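Local coordinates for protein putative thiosulfate sulfurtransferase YNJE (Escherichia coli, PDB 2WLR) that transfers sulfur from thiosulfate to cyanide, giving thiocyanate and sulfite, as a periplasmic monomer built from rhodanese domains, at residues Thr11-Gln14 against Leu15-Gln18; Leu110-Pro113 against Ser114-Gln117; Ser42-Glu45 against Leu46-Asn50. All blocks are in the same frame, centred on the assembly; numbering follows the deposited sequence.

How the contacts relate
Three local contacts, a short helix and two turns, meet around one buried carboxylate, that of Glu45. Contacts 2 and 3 lie closest, with centres about 9 Å apart: Arg115 NE forms a salt bridge with Glu45 OE1 at 2.8 Å, and Gln117 N probably donates to His44 O, also at 2.8 Å. Contact 1 stands about 15 Å from contact 2 and 14 Å from contact 3, centre to centre. Its Leu12 packs against this ion pair, CD2 lying 3.6 Å from Arg115 NE and from Glu45 OE1. All three are remote from Cys365, the persulfide-forming active-site residue, and from Arg370, the probable substrate-binding residue.

Contact 1. Residues Thr11-Gln14 against Leu15-Gln18; sequences TLDQ and LQQQ
Gln16 lays its side chain obliquely over Leu12, one turn earlier in helix 12-17, and its amide nitrogen NE2 comes 3.8 Å from Leu12 CG. The chain of Gln16 is extended beyond CG, which carries the amide along the leucine, while its CG rests 3.4 Å from Leu12 O. The neighbouring pair, Asp13 and Gln17, is also skewed. Here Gln17 folds back at chi2 (-60°), its CG is 4.0 Å from Asp13 OD2, and the carboxylate and amide planes are 22° apart. One water joins the three polar ends: it donates to Asp13 OD1 (2.8 Å) and to Gln16 OE1 (2.7 Å) and accepts from Gln17 NE2.

At the N-terminal end of the helix, Thr11 and Gln14 form a capping box. Gln14 N donates to Thr11 OG1 at 3.2 Å, and in return Thr11 N donates to Gln14 OE1 at 2.9 Å, in the carbonyl plane and on a lone pair. Asp108 OD1 takes the next amide, Leu12 N. Backbone bonds from Leu15, Gln16 and Gln17 continue the helix, and the one from Gln18 N to Gln14 O is weak (3.1 Å, 128° at the hydrogen), where the helix ends. Side-chain oxygens thus take the amides of Leu12 and Gln14 at the start of the helix, and Asp13 and Asp108 near this end would probably be favoured by the helix dipole.

Contact 2. Residues Leu110-Pro113 against Ser114-Gln117; sequences LSEP and SRLQ
Ser114 meets Glu112 through water. One water donates to Glu112 OE1 and accepts from Ser114 N at 3.1 Å; a second lies 3.2 Å from Ser114 OG and makes a weak bond to the same OE1. The bend of Glu112 at chi2 (-69°) turns its carboxylate to this solvent-facing side, and the bridges tie it to the start of the turn without a direct bond.

Arg115 follows, and its N donates to Glu112 O at 3.0 Å. The bond is straight at the hydrogen (170°), but the donor stands above the carbonyl plane, 42° out of it, as the tight 3-10 turn brings it in. CG of Arg115 is flanked by both its main-chain N and its carbonyl carbon, and from there the chain runs extended to NE, obliquely past Glu112. Glu112 CB lies over one face of the guanidinium and 3.8 Å from Arg115 CD. The two charged groups do not pair; instead Arg115 NE forms a salt bridge with Glu45 and NH1 one with Asp108.

At Leu116 the backbone N reaches Pro113 O only weakly, at 3.3 Å. Its side chain crosses that of Leu110 at about a right angle, CD2 to CD2 at 3.9 Å.

The turn belongs to the loop between strand 103-105, an outermost strand of the four-stranded parallel sheet, and strand 125-126 of the next sheet. Leu116 also packs on Pro41 and Glu45 of the loop leading from helix 28-32 to strand 49-50.

Contact 3. Residues Ser42-Glu45 against Leu46-Asn50; sequences SGHE and LAALN
Ala48 N donates to Glu45 O at 2.9 Å, with 154° at the hydrogen, and this bond closes a type II beta turn over Leu46 and Ala47. Ala47 supplies the positive phi that the third position of such a turn requires. The same carbonyl oxygen has a second donor, His44 ND1, at 3.3 Å. The two donors come from opposite faces of the carbonyl plane: the imidazole nitrogen stands 45° above it, whereas Ala48 N is tilted by 34°. Since Glu45 O lies nearly in the ring plane of His44, the bond to ND1 is well directed from the imidazole side and helps fix the ring's rotation. Ala48 CB lies oblique to the imidazole ring and 4.2 Å from His44 CB.

A water also links side chain and backbone of the turn, donating to Glu45 OE1 at 2.7 Å and accepting from Leu46 N at 2.9 Å. The carboxylate can take part because the Glu45 chain bends at chi2, bringing OE1 back beside the following peptide.

Farther out, Glu45 OE2 accepts from Leu110 N of residues 110-117, besides the ion pair of OE1, while Tyr82 OH bonds to Glu45 N and Tyr31 both stacks with the His44 ring and bonds through its hydroxyl to Ala48 O. Buried beside a guanidinium and bonded also by an amide and a water, the carboxylate would probably stay ionised.

Beyond the turn the chain enters strand 49-50, whose Leu49 pairs through its backbone with Ala22 and Asp24. The turn therefore feeds an outermost strand of the parallel sheet ordered 49-50, 21-24, 79-82, 103-105, part of the alpha/beta fold of the first rhodanese domain.

Contact 1. Residues Thr11-Gln14 against Leu15-Gln18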
loop_
_atom_site.group_PDB
_atom_site.type_symbol
_atom_site.label_atom_id
_atom_site.label_comp_id
_atom_site.label_asym_id
_atom_site.label_seq_id
_atom_site.Cartn_x
_atom_site.Cartn_y
_atom_site.Cartn_z
ATOM N N THR A 11 -11.480 -25.924 -15.718
ATOM C CA THR A 11 -12.277 -25.263 -14.692
ATOM C C THR A 11 -11.425 -25.128 -13.448
ATOM O O THR A 11 -10.362 -25.769 -13.334
ATOM C CB THR A 11 -13.519 -26.058 -14.338
ATOM O OG1 THR A 11 -13.110 -27.328 -13.787
ATOM C CG2 THR A 11 -14.404 -26.229 -15.561
ATOM N N LEU A 12 -11.867 -24.308 -12.500
ATOM C CA LEU A 12 -11.148 -24.165 -11.261
ATOM C C LEU A 12 -11.006 -25.513 -10.559
ATOM O O LEU A 12 -9.964 -25.810 -10.021
ATOM C CB LEU A 12 -11.796 -23.144 -10.324
ATOM C CG LEU A 12 -10.992 -22.767 -9.066
ATOM C CD1 LEU A 12 -9.682 -22.105 -9.447
ATOM C CD2 LEU A 12 -11.829 -21.895 -8.129
ATOM N N ASP A 13 -12.070 -26.308 -10.512
ATOM C CA ASP A 13 -11.970 -27.612 -9.835
ATOM C C ASP A 13 -10.935 -28.500 -10.501
ATOM O O ASP A 13 -10.189 -29.206 -9.819
ATOM C CB ASP A 13 -13.303 -28.358 -9.814
ATOM C CG ASP A 13 -13.205 -29.677 -9.067
ATOM O OD1 ASP A 13 -13.130 -29.642 -7.816
ATOM O OD2 ASP A 13 -13.170 -30.750 -9.727
ATOM N N GLN A 14 -10.920 -28.519 -11.827
ATOM C CA GLN A 14 -9.922 -29.274 -12.568
ATOM C C GLN A 14 -8.516 -28.786 -12.280
ATOM O O GLN A 14 -7.583 -29.566 -12.051
ATOM C CB GLN A 14 -10.204 -29.221 -14.055
ATOM C CG GLN A 14 -11.413 -30.017 -14.458
ATOM C CD GLN A 14 -11.716 -29.863 -15.934
ATOM O OE1 GLN A 14 -11.758 -28.755 -16.465
ATOM N NE2 GLN A 14 -11.915 -30.989 -16.624
ATOM N N LEU A 15 -8.362 -27.475 -12.289
ATOM C CA LEU A 15 -7.082 -26.881 -11.985
ATOM C C LEU A 15 -6.569 -27.301 -10.609
ATOM O O LEU A 15 -5.387 -27.627 -10.447
ATOM C CB LEU A 15 -7.213 -25.358 -12.083
ATOM C CG LEU A 15 -5.913 -24.566 -11.933
ATOM C CD1 LEU A 15 -4.956 -24.762 -13.095
ATOM C CD2 LEU A 15 -6.245 -23.081 -11.783
ATOM N N GLN A 16 -7.449 -27.283 -9.606
ATOM C CA GLN A 16 -7.077 -27.670 -8.251
ATOM C C GLN A 16 -6.694 -29.144 -8.163
ATOM O O GLN A 16 -5.732 -29.501 -7.474
ATOM C CB GLN A 16 -8.215 -27.364 -7.273
ATOM C CG GLN A 16 -8.379 -25.860 -6.994
ATOM C CD GLN A 16 -9.697 -25.531 -6.286
ATOM O OE1 GLN A 16 -10.567 -26.393 -6.149
ATOM N NE2 GLN A 16 -9.848 -24.273 -5.826
ATOM N N GLN A 17 -7.455 -29.989 -8.845
ATOM C CA GLN A 17 -7.220 -31.437 -8.782
ATOM C C GLN A 17 -5.933 -31.822 -9.522
ATOM O O GLN A 17 -5.365 -32.884 -9.283
ATOM C CB GLN A 17 -8.445 -32.213 -9.295
ATOM C CG GLN A 17 -9.700 -32.073 -8.375
ATOM C CD GLN A 17 -9.485 -32.572 -6.958
ATOM O OE1 GLN A 17 -8.973 -33.666 -6.756
ATOM N NE2 GLN A 17 -9.873 -31.756 -5.966
ATOM N N GLN A 18 -5.430 -30.917 -10.353
ATOM C CA GLN A 18 -4.190 -31.077 -11.109
ATOM C C GLN A 18 -3.040 -30.251 -10.557
ATOM O O GLN A 18 -1.980 -30.159 -11.183
ATOM C CB GLN A 18 -4.446 -30.733 -12.585
ATOM C CG GLN A 18 -5.443 -31.689 -13.222
ATOM C CD GLN A 18 -5.868 -31.340 -14.638
ATOM O OE1 GLN A 18 -5.046 -30.997 -15.494
ATOM N NE2 GLN A 18 -7.164 -31.500 -14.905
HETATM O O HOH W 1 -11.075 -29.003 -5.979
#

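Contact 2. Residues Leu110-Pro113 against Ser114-Gln117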
loop_
_atom_site.group_PDB
_atom_site.type_symbol
_atom_site.label_atom_id
_atom_site.label_comp_id
_atom_site.label_asym_id
_atom_site.label_seq_id
_atom_site.Cartn_x
_atom_site.Cartn_y
_atom_site.Cartn_z
ATOM N N LEU A 110 -14.469 -16.228 -12.751
ATOM C CA LEU A 110 -15.389 -15.149 -12.377
ATOM C C LEU A 110 -16.874 -15.495 -12.549
ATOM O O LEU A 110 -17.719 -14.624 -12.350
ATOM C CB LEU A 110 -15.044 -13.846 -13.093
ATOM C CG LEU A 110 -13.558 -13.448 -13.055
ATOM C CD1 LEU A 110 -13.317 -12.210 -13.923
ATOM C CD2 LEU A 110 -13.112 -13.168 -11.654
ATOM N N SER A 111 -17.204 -16.735 -12.875
ATOM C CA SER A 111 -18.615 -17.120 -13.060
ATOM C C SER A 111 -19.366 -17.437 -11.772
ATOM O O SER A 111 -20.582 -17.602 -11.801
ATOM C CB SER A 111 -18.713 -18.313 -13.980
ATOM O OG SER A 111 -18.146 -19.462 -13.377
ATOM N N GLU A 112 -18.640 -17.592 -10.668
ATOM C CA GLU A 112 -19.218 -17.814 -9.353
ATOM C C GLU A 112 -18.717 -16.716 -8.400
ATOM O O GLU A 112 -17.731 -16.885 -7.697
ATOM C CB GLU A 112 -18.809 -19.195 -8.868
ATOM C CG GLU A 112 -19.324 -20.329 -9.726
ATOM C CD GLU A 112 -20.837 -20.551 -9.684
ATOM O OE1 GLU A 112 -21.548 -19.915 -8.865
ATOM O OE2 GLU A 112 -21.291 -21.393 -10.501
ATOM N N PRO A 113 -19.385 -15.566 -8.375
ATOM C CA PRO A 113 -18.898 -14.473 -7.562
ATOM C C PRO A 113 -18.672 -14.850 -6.106
ATOM O O PRO A 113 -17.819 -14.282 -5.444
ATOM C CB PRO A 113 -19.993 -13.406 -7.717
ATOM C CG PRO A 113 -20.661 -13.748 -8.983
ATOM C CD PRO A 113 -20.615 -15.219 -9.103
ATOM N N SER A 114 -19.439 -15.812 -5.594
ATOM C CA SER A 114 -19.324 -16.188 -4.187
ATOM C C SER A 114 -17.997 -16.834 -3.778
ATOM O O SER A 114 -17.633 -16.818 -2.612
ATOM C CB SER A 114 -20.501 -17.084 -3.756
ATOM O OG SER A 114 -20.430 -18.365 -4.333
ATOM N N ARG A 115 -17.245 -17.359 -4.745
ATOM C CA ARG A 115 -16.040 -18.101 -4.407
ATOM C C ARG A 115 -14.807 -17.194 -4.523
ATOM O O ARG A 115 -13.707 -17.646 -4.307
ATOM C CB ARG A 115 -15.908 -19.361 -5.264
ATOM C CG ARG A 115 -15.609 -19.136 -6.696
ATOM C CD ARG A 115 -15.446 -20.422 -7.473
ATOM N NE ARG A 115 -14.890 -20.137 -8.789
ATOM C CZ ARG A 115 -14.994 -20.889 -9.874
ATOM N NH1 ARG A 115 -15.632 -22.049 -9.864
ATOM N NH2 ARG A 115 -14.405 -20.476 -10.983
ATOM N N LEU A 116 -14.994 -15.924 -4.862
ATOM C CA LEU A 116 -13.849 -15.014 -5.061
ATOM C C LEU A 116 -13.281 -14.532 -3.748
ATOM O O LEU A 116 -13.989 -14.455 -2.741
ATOM C CB LEU A 116 -14.265 -13.827 -5.941
ATOM C CG LEU A 116 -14.727 -14.245 -7.339
ATOM C CD1 LEU A 116 -15.303 -13.072 -8.104
ATOM C CD2 LEU A 116 -13.632 -14.909 -8.162
ATOM N N GLN A 117 -11.991 -14.213 -3.790
ATOM C CA GLN A 117 -11.213 -13.743 -2.663
ATOM C C GLN A 117 -10.805 -12.294 -2.885
ATOM O O GLN A 117 -10.445 -11.906 -3.975
ATOM C CB GLN A 117 -9.936 -14.573 -2.482
ATOM C CG GLN A 117 -10.105 -16.079 -2.503
ATOM C CD GLN A 117 -11.030 -16.598 -1.461
ATOM O OE1 GLN A 117 -12.094 -17.164 -1.775
ATOM N NE2 GLN A 117 -10.643 -16.435 -0.209
HETATM O O HOH W 2 -21.528 -17.775 -6.773
HETATM O O HOH W 3 -21.399 -21.138 -5.665
#

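Contact 3. Residues Ser42-Glu45 against Leu46-Asn50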
loop_
_atom_site.group_PDB
_atom_site.type_symbol
_atom_site.label_atom_id
_atom_site.label_comp_id
_atom_site.label_asym_id
_atom_site.label_seq_id
_atom_site.Cartn_x
_atom_site.Cartn_y
_atom_site.Cartn_z
ATOM N N SER A 42 -16.356 -9.541 -7.277
ATOM C CA SER A 42 -15.415 -8.774 -6.444
ATOM C C SER A 42 -14.304 -9.708 -5.980
ATOM O O SER A 42 -14.511 -10.557 -5.110
ATOM C CB SER A 42 -16.175 -8.208 -5.227
ATOM O OG SER A 42 -15.294 -7.555 -4.350
ATOM N N GLY A 43 -13.135 -9.548 -6.607
ATOM C CA GLY A 43 -11.974 -10.319 -6.209
ATOM C C GLY A 43 -11.450 -11.267 -7.265
ATOM O O GLY A 43 -11.840 -11.223 -8.415
ATOM N N HIS A 44 -10.585 -12.188 -6.800
ATOM C CA HIS A 44 -9.872 -13.141 -7.642
ATOM C C HIS A 44 -10.173 -14.561 -7.248
ATOM O O HIS A 44 -10.680 -14.838 -6.180
ATOM C CB HIS A 44 -8.347 -12.901 -7.589
ATOM C CG HIS A 44 -7.786 -12.760 -6.202
ATOM N ND1 HIS A 44 -7.277 -13.803 -5.450
ATOM C CD2 HIS A 44 -7.594 -11.654 -5.462
ATOM C CE1 HIS A 44 -6.799 -13.306 -4.312
ATOM N NE2 HIS A 44 -7.010 -12.011 -4.293
ATOM N N GLU A 45 -9.870 -15.475 -8.144
ATOM C CA GLU A 45 -10.078 -16.860 -7.815
ATOM C C GLU A 45 -9.112 -17.320 -6.739
ATOM O O GLU A 45 -8.032 -16.783 -6.583
ATOM C CB GLU A 45 -9.986 -17.727 -9.055
ATOM C CG GLU A 45 -11.043 -17.410 -10.118
ATOM C CD GLU A 45 -12.413 -17.906 -9.799
ATOM O OE1 GLU A 45 -12.619 -18.478 -8.715
ATOM O OE2 GLU A 45 -13.284 -17.756 -10.673
ATOM N N LEU A 46 -9.531 -18.320 -5.976
ATOM C CA LEU A 46 -8.739 -18.835 -4.876
ATOM C C LEU A 46 -7.295 -19.143 -5.256
ATOM O O LEU A 46 -7.021 -19.872 -6.210
ATOM C CB LEU A 46 -9.420 -20.078 -4.271
ATOM C CG LEU A 46 -8.736 -20.738 -3.082
ATOM C CD1 LEU A 46 -8.743 -19.827 -1.853
ATOM C CD2 LEU A 46 -9.476 -22.050 -2.774
ATOM N N ALA A 47 -6.398 -18.544 -4.488
ATOM C CA ALA A 47 -4.967 -18.735 -4.628
ATOM C C ALA A 47 -4.392 -18.163 -5.926
ATOM O O ALA A 47 -3.219 -18.385 -6.223
ATOM C CB ALA A 47 -4.586 -20.224 -4.444
ATOM N N ALA A 48 -5.187 -17.370 -6.666
ATOM C CA ALA A 48 -4.710 -16.834 -7.942
ATOM C C ALA A 48 -3.565 -15.871 -7.704
ATOM O O ALA A 48 -3.501 -15.165 -6.705
ATOM C CB ALA A 48 -5.788 -16.055 -8.672
ATOM N N LEU A 49 -2.688 -15.865 -8.692
ATOM C CA LEU A 49 -1.635 -14.863 -8.808
ATOM C C LEU A 49 -2.179 -13.698 -9.640
ATOM O O LEU A 49 -3.112 -13.877 -10.433
ATOM C CB LEU A 49 -0.368 -15.462 -9.479
ATOM C CG LEU A 49 0.157 -16.748 -8.826
ATOM C CD1 LEU A 49 1.390 -17.238 -9.573
ATOM C CD2 LEU A 49 0.436 -16.559 -7.327
ATOM N N ASN A 50 -1.569 -12.528 -9.499
ATOM C CA ASN A 50 -1.904 -11.363 -10.320
ATOM C C ASN A 50 -0.688 -11.067 -11.190
ATOM O O ASN A 50 0.412 -10.731 -10.685
ATOM C CB ASN A 50 -2.205 -10.168 -9.435
ATOM C CG ASN A 50 -2.849 -8.970 -10.186
ATOM O OD1 ASN A 50 -3.453 -9.123 -11.300
ATOM N ND2 ASN A 50 -2.735 -7.831 -9.597
HETATM O O HOH W 4 -12.249 -19.249 -6.104
#